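PDB 4ECN: leucine-rich repeat protein, which is of unknown function but probably binds other proteins outside the cell through its curved array of leucine-rich repeats. Local coordinates for residues A[662-674]-A[685-698]. Numbering follows the deposited sequence.
Sequences NISCSMDDYKGIN and IQKFPTELFATGSP
Ile673 N donates a hydrogen bond to Ser697 OG, 3.0 Å away and nearly straight at 170°. Ser697 OG in turn donates to Leu692 O, 2.9 Å away, in the carbonyl plane on a lone pair. Ser697 N also hydrogen-bonds to Leu692 O, and Gly696 N to Phe693 O, a Schellman motif with Gly696 as C-prime residue, so the end of helix 690-694 is tied through one hydroxyl to the backbone of residues 662-674. Gly672 CA lies against Thr695 OG1 and Ser697 OG.

Ring and van der Waals contacts flank this link. Tyr670, with CG swung anti to the backbone N (chi1 -169°), presents a ring edge to the helix, with Glu691 O in the ring plane 3.4 Å from CE2. The faces of the ring are covered from within its own segment, one by Gly672 N over the centre, the other by Ile663 CG2 nearer the rim. Leu692 CD2 sits near the ring plane by the hydroxyl and meets Ile673 CD1 at 3.6 Å. Selenomethionine Met667 bends at chi2 (59°) and chi3, bringing CE onto Ala694 CB and Thr695 CG2, 3.7 and 3.5 Å away.

Among the polar side chains, buried Asn662 lies across Glu691 at about a right angle and also packs against Ile685.

In the leucine-rich repeat solenoid, the loop before strand 675-679 thus packs on the segment carrying helix 690-694, which runs between strands 675-679 and 701-703, neighbours in the parallel sheet. Ile673 also packs on Met646 and Val649 of strand 646-650, while Phe688 turns to Leu704 and Leu717.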
loop_
_atom_site.group_PDB
_atom_site.type_symbol
_atom_site.label_atom_id
_atom_site.label_comp_id
_atom_site.label_asym_id
_atom_site.label_seq_id
_atom_site.Cartn_x
_atom_site.Cartn_y
_atom_site.Cartn_z
ATOM N N ASN A 662 41.228 2.755 -8.952
ATOM C CA ASN A 662 39.762 2.617 -8.931
ATOM C C ASN A 662 39.273 1.166 -9.194
ATOM O O ASN A 662 38.124 0.878 -8.879
ATOM C CB ASN A 662 39.121 3.566 -9.957
ATOM C CG ASN A 662 39.562 5.024 -9.877
ATOM O OD1 ASN A 662 39.785 5.658 -10.913
ATOM N ND2 ASN A 662 39.749 5.588 -8.671
ATOM N N ILE A 663 40.126 0.266 -9.717
ATOM C CA ILE A 663 39.776 -1.150 -9.971
ATOM C C ILE A 663 40.811 -2.095 -9.298
ATOM O O ILE A 663 41.988 -1.736 -9.192
ATOM C CB ILE A 663 39.645 -1.462 -11.490
ATOM C CG1 ILE A 663 40.934 -1.070 -12.283
ATOM C CG2 ILE A 663 38.382 -0.796 -12.050
ATOM C CD1 ILE A 663 41.064 -1.602 -13.732
ATOM N N SER A 664 40.374 -3.292 -8.847
ATOM C CA SER A 664 41.285 -4.259 -8.192
ATOM C C SER A 664 42.022 -5.175 -9.210
ATOM O O SER A 664 43.078 -5.716 -8.880
ATOM C CB SER A 664 40.542 -5.124 -7.180
ATOM O OG SER A 664 39.289 -5.561 -7.680
ATOM N N CYS A 665 41.490 -5.331 -10.435
ATOM C CA CYS A 665 42.098 -6.178 -11.465
ATOM C C CYS A 665 43.074 -5.367 -12.333
ATOM O O CYS A 665 43.136 -4.142 -12.232
ATOM C CB CYS A 665 41.018 -6.839 -12.325
ATOM S SG CYS A 665 40.056 -5.691 -13.352
ATOM N N SER A 666 43.807 -6.064 -13.216
ATOM C CA SER A 666 44.727 -5.456 -14.169
ATOM C C SER A 666 43.937 -4.756 -15.285
ATOM O O SER A 666 42.766 -5.070 -15.503
ATOM C CB SER A 666 45.665 -6.510 -14.745
ATOM O OG SER A 666 44.943 -7.547 -15.387
HETATM N N MSE A 667 44.567 -3.812 -15.986
HETATM C CA MSE A 667 43.915 -3.080 -17.062
HETATM C C MSE A 667 43.526 -4.035 -18.212
HETATM O O MSE A 667 42.471 -3.877 -18.837
HETATM C CB MSE A 667 44.865 -1.981 -17.546
HETATM C CG MSE A 667 44.258 -1.040 -18.576
HETATM SE SE MSE A 667 42.675 -0.115 -17.923
HETATM C CE MSE A 667 41.510 -0.450 -19.394
ATOM N N ASP A 668 44.358 -5.061 -18.432
ATOM C CA ASP A 668 44.197 -6.076 -19.474
ATOM C C ASP A 668 42.994 -7.005 -19.184
ATOM O O ASP A 668 42.385 -7.525 -20.127
ATOM C CB ASP A 668 45.492 -6.892 -19.587
ATOM C CG ASP A 668 46.733 -6.009 -19.630
ATOM O OD1 ASP A 668 46.892 -5.248 -20.621
ATOM O OD2 ASP A 668 47.507 -6.019 -18.637
ATOM N N ASP A 669 42.647 -7.187 -17.893
ATOM C CA ASP A 669 41.517 -8.010 -17.453
ATOM C C ASP A 669 40.219 -7.207 -17.329
ATOM O O ASP A 669 39.138 -7.810 -17.353
ATOM C CB ASP A 669 41.821 -8.660 -16.098
ATOM C CG ASP A 669 42.870 -9.753 -16.096
ATOM O OD1 ASP A 669 43.078 -10.391 -17.162
ATOM O OD2 ASP A 669 43.440 -10.018 -15.017
ATOM N N TYR A 670 40.314 -5.858 -17.175
ATOM C CA TYR A 670 39.148 -4.986 -16.996
ATOM C C TYR A 670 38.303 -4.941 -18.290
ATOM O O TYR A 670 38.845 -4.681 -19.375
ATOM C CB TYR A 670 39.567 -3.584 -16.555
ATOM C CG TYR A 670 38.387 -2.752 -16.108
ATOM C CD1 TYR A 670 37.585 -3.158 -15.045
ATOM C CD2 TYR A 670 38.088 -1.549 -16.722
ATOM C CE1 TYR A 670 36.482 -2.408 -14.645
ATOM C CE2 TYR A 670 36.998 -0.782 -16.321
ATOM C CZ TYR A 670 36.199 -1.210 -15.277
ATOM O OH TYR A 670 35.118 -0.452 -14.893
ATOM N N LYS A 671 36.974 -5.244 -18.151
ATOM C CA LYS A 671 35.956 -5.368 -19.223
ATOM C C LYS A 671 35.073 -4.112 -19.436
ATOM O O LYS A 671 34.263 -4.099 -20.361
ATOM C CB LYS A 671 34.991 -6.543 -18.908
ATOM C CG LYS A 671 35.615 -7.940 -18.779
ATOM C CD LYS A 671 34.611 -9.022 -18.301
ATOM C CE LYS A 671 34.189 -8.929 -16.835
ATOM N NZ LYS A 671 33.161 -9.939 -16.447
ATOM N N GLY A 672 35.192 -3.111 -18.569
ATOM C CA GLY A 672 34.388 -1.891 -18.645
ATOM C C GLY A 672 32.961 -2.061 -18.154
ATOM O O GLY A 672 32.624 -3.102 -17.580
ATOM N N ILE A 673 32.109 -1.031 -18.379
ATOM C CA ILE A 673 30.694 -0.988 -17.972
ATOM C C ILE A 673 29.805 -0.653 -19.183
ATOM O O ILE A 673 30.016 0.375 -19.841
ATOM C CB ILE A 673 30.434 0.044 -16.815
ATOM C CG1 ILE A 673 31.499 -0.011 -15.679
ATOM C CG2 ILE A 673 28.983 -0.041 -16.278
ATOM C CD1 ILE A 673 31.361 1.028 -14.604
ATOM N N ASN A 674 28.770 -1.478 -19.431
ATOM C CA ASN A 674 27.816 -1.251 -20.512
ATOM C C ASN A 674 26.615 -0.456 -19.964
ATOM O O ASN A 674 25.544 -1.012 -19.756
ATOM C CB ASN A 674 27.396 -2.580 -21.132
ATOM C CG ASN A 674 26.862 -3.592 -20.142
ATOM O OD1 ASN A 674 27.538 -4.011 -19.200
ATOM N ND2 ASN A 674 25.633 -4.010 -20.347
ATOM N N ILE A 685 38.294 9.273 -5.303
ATOM C CA ILE A 685 38.938 9.206 -6.607
ATOM C C ILE A 685 39.889 10.368 -6.751
ATOM O O ILE A 685 39.487 11.540 -6.671
ATOM C CB ILE A 685 37.863 9.184 -7.718
ATOM C CG1 ILE A 685 37.024 7.873 -7.633
ATOM C CG2 ILE A 685 38.497 9.370 -9.098
ATOM C CD1 ILE A 685 35.703 7.938 -8.301
ATOM N N GLN A 686 41.167 10.031 -6.946
ATOM C CA GLN A 686 42.238 11.004 -7.135
ATOM C C GLN A 686 42.704 11.017 -8.579
ATOM O O GLN A 686 43.177 12.045 -9.045
ATOM C CB GLN A 686 43.399 10.687 -6.202
ATOM C CG GLN A 686 43.513 11.687 -5.082
ATOM C CD GLN A 686 44.452 11.228 -4.002
ATOM O OE1 GLN A 686 44.100 10.399 -3.151
ATOM N NE2 GLN A 686 45.627 11.828 -3.953
ATOM N N LYS A 687 42.564 9.872 -9.276
ATOM C CA LYS A 687 42.921 9.646 -10.669
ATOM C C LYS A 687 41.643 9.423 -11.469
ATOM O O LYS A 687 40.839 8.549 -11.140
ATOM C CB LYS A 687 43.902 8.445 -10.801
ATOM C CG LYS A 687 44.773 8.443 -12.089
ATOM C CD LYS A 687 44.128 7.754 -13.333
ATOM C CE LYS A 687 44.646 8.209 -14.697
ATOM N NZ LYS A 687 44.141 9.567 -15.089
ATOM N N PHE A 688 41.443 10.234 -12.509
ATOM C CA PHE A 688 40.279 10.170 -13.391
ATOM C C PHE A 688 40.129 8.718 -13.965
ATOM O O PHE A 688 41.138 8.120 -14.356
ATOM C CB PHE A 688 40.418 11.214 -14.492
ATOM C CG PHE A 688 39.260 11.213 -15.444
ATOM C CD1 PHE A 688 39.267 10.398 -16.570
ATOM C CD2 PHE A 688 38.145 12.013 -15.208
ATOM C CE1 PHE A 688 38.184 10.382 -17.438
ATOM C CE2 PHE A 688 37.081 12.031 -16.108
ATOM C CZ PHE A 688 37.099 11.201 -17.205
ATOM N N PRO A 689 38.902 8.127 -13.998
ATOM C CA PRO A 689 38.775 6.713 -14.388
ATOM C C PRO A 689 38.897 6.450 -15.899
ATOM O O PRO A 689 37.960 5.964 -16.543
ATOM C CB PRO A 689 37.389 6.344 -13.876
ATOM C CG PRO A 689 36.633 7.608 -13.911
ATOM C CD PRO A 689 37.604 8.674 -13.550
ATOM N N THR A 690 40.106 6.663 -16.435
ATOM C CA THR A 690 40.491 6.401 -17.838
ATOM C C THR A 690 40.049 4.977 -18.260
ATOM O O THR A 690 39.562 4.765 -19.374
ATOM C CB THR A 690 42.020 6.572 -17.971
ATOM O OG1 THR A 690 42.385 7.865 -17.484
ATOM C CG2 THR A 690 42.517 6.387 -19.395
ATOM N N GLU A 691 40.198 4.034 -17.321
ATOM C CA GLU A 691 39.830 2.620 -17.368
ATOM C C GLU A 691 38.459 2.398 -17.990
ATOM O O GLU A 691 38.233 1.358 -18.600
ATOM C CB GLU A 691 39.817 2.052 -15.940
ATOM C CG GLU A 691 40.985 2.514 -15.076
ATOM C CD GLU A 691 40.776 3.746 -14.218
ATOM O OE1 GLU A 691 39.947 3.679 -13.283
ATOM O OE2 GLU A 691 41.518 4.737 -14.405
ATOM N N LEU A 692 37.529 3.346 -17.790
ATOM C CA LEU A 692 36.186 3.257 -18.325
ATOM C C LEU A 692 36.167 3.533 -19.831
ATOM O O LEU A 692 35.485 2.849 -20.572
ATOM C CB LEU A 692 35.279 4.249 -17.605
ATOM C CG LEU A 692 35.038 4.036 -16.112
ATOM C CD1 LEU A 692 34.218 5.186 -15.522
ATOM C CD2 LEU A 692 34.335 2.734 -15.849
ATOM N N PHE A 693 36.927 4.511 -20.283
ATOM C CA PHE A 693 36.963 4.938 -21.668
ATOM C C PHE A 693 37.851 4.005 -22.495
ATOM O O PHE A 693 37.447 3.570 -23.585
ATOM C CB PHE A 693 37.446 6.397 -21.716
ATOM C CG PHE A 693 36.492 7.274 -20.931
ATOM C CD1 PHE A 693 35.258 7.638 -21.467
ATOM C CD2 PHE A 693 36.774 7.633 -19.619
ATOM C CE1 PHE A 693 34.342 8.377 -20.717
ATOM C CE2 PHE A 693 35.858 8.373 -18.870
ATOM C CZ PHE A 693 34.657 8.762 -19.431
ATOM N N ALA A 694 39.023 3.643 -21.943
ATOM C CA ALA A 694 39.970 2.725 -22.554
ATOM C C ALA A 694 39.293 1.405 -22.895
ATOM O O ALA A 694 39.642 0.809 -23.906
ATOM C CB ALA A 694 41.137 2.496 -21.621
ATOM N N THR A 695 38.273 0.993 -22.110
ATOM C CA THR A 695 37.538 -0.264 -22.317
ATOM C C THR A 695 36.267 -0.074 -23.209
ATOM O O THR A 695 35.460 -1.007 -23.348
ATOM C CB THR A 695 37.149 -0.898 -20.979
ATOM O OG1 THR A 695 36.505 0.062 -20.155
ATOM C CG2 THR A 695 38.316 -1.454 -20.253
ATOM N N GLY A 696 36.147 1.090 -23.837
ATOM C CA GLY A 696 35.049 1.399 -24.749
ATOM C C GLY A 696 33.652 1.370 -24.161
ATOM O O GLY A 696 32.710 0.942 -24.842
ATOM N N SER A 697 33.509 1.836 -22.897
ATOM C CA SER A 697 32.240 1.904 -22.182
ATOM C C SER A 697 31.327 2.979 -22.821
ATOM O O SER A 697 31.774 4.107 -23.041
ATOM C CB SER A 697 32.483 2.186 -20.705
ATOM O OG SER A 697 33.193 1.120 -20.095
ATOM N N PRO A 698 30.061 2.646 -23.184
ATOM C CA PRO A 698 29.204 3.645 -23.861
ATOM C C PRO A 698 28.583 4.639 -22.881
ATOM O O PRO A 698 27.351 4.758 -22.808
ATOM C CB PRO A 698 28.133 2.791 -24.545
ATOM C CG PRO A 698 28.088 1.534 -23.758
ATOM C CD PRO A 698 29.368 1.350 -23.021
#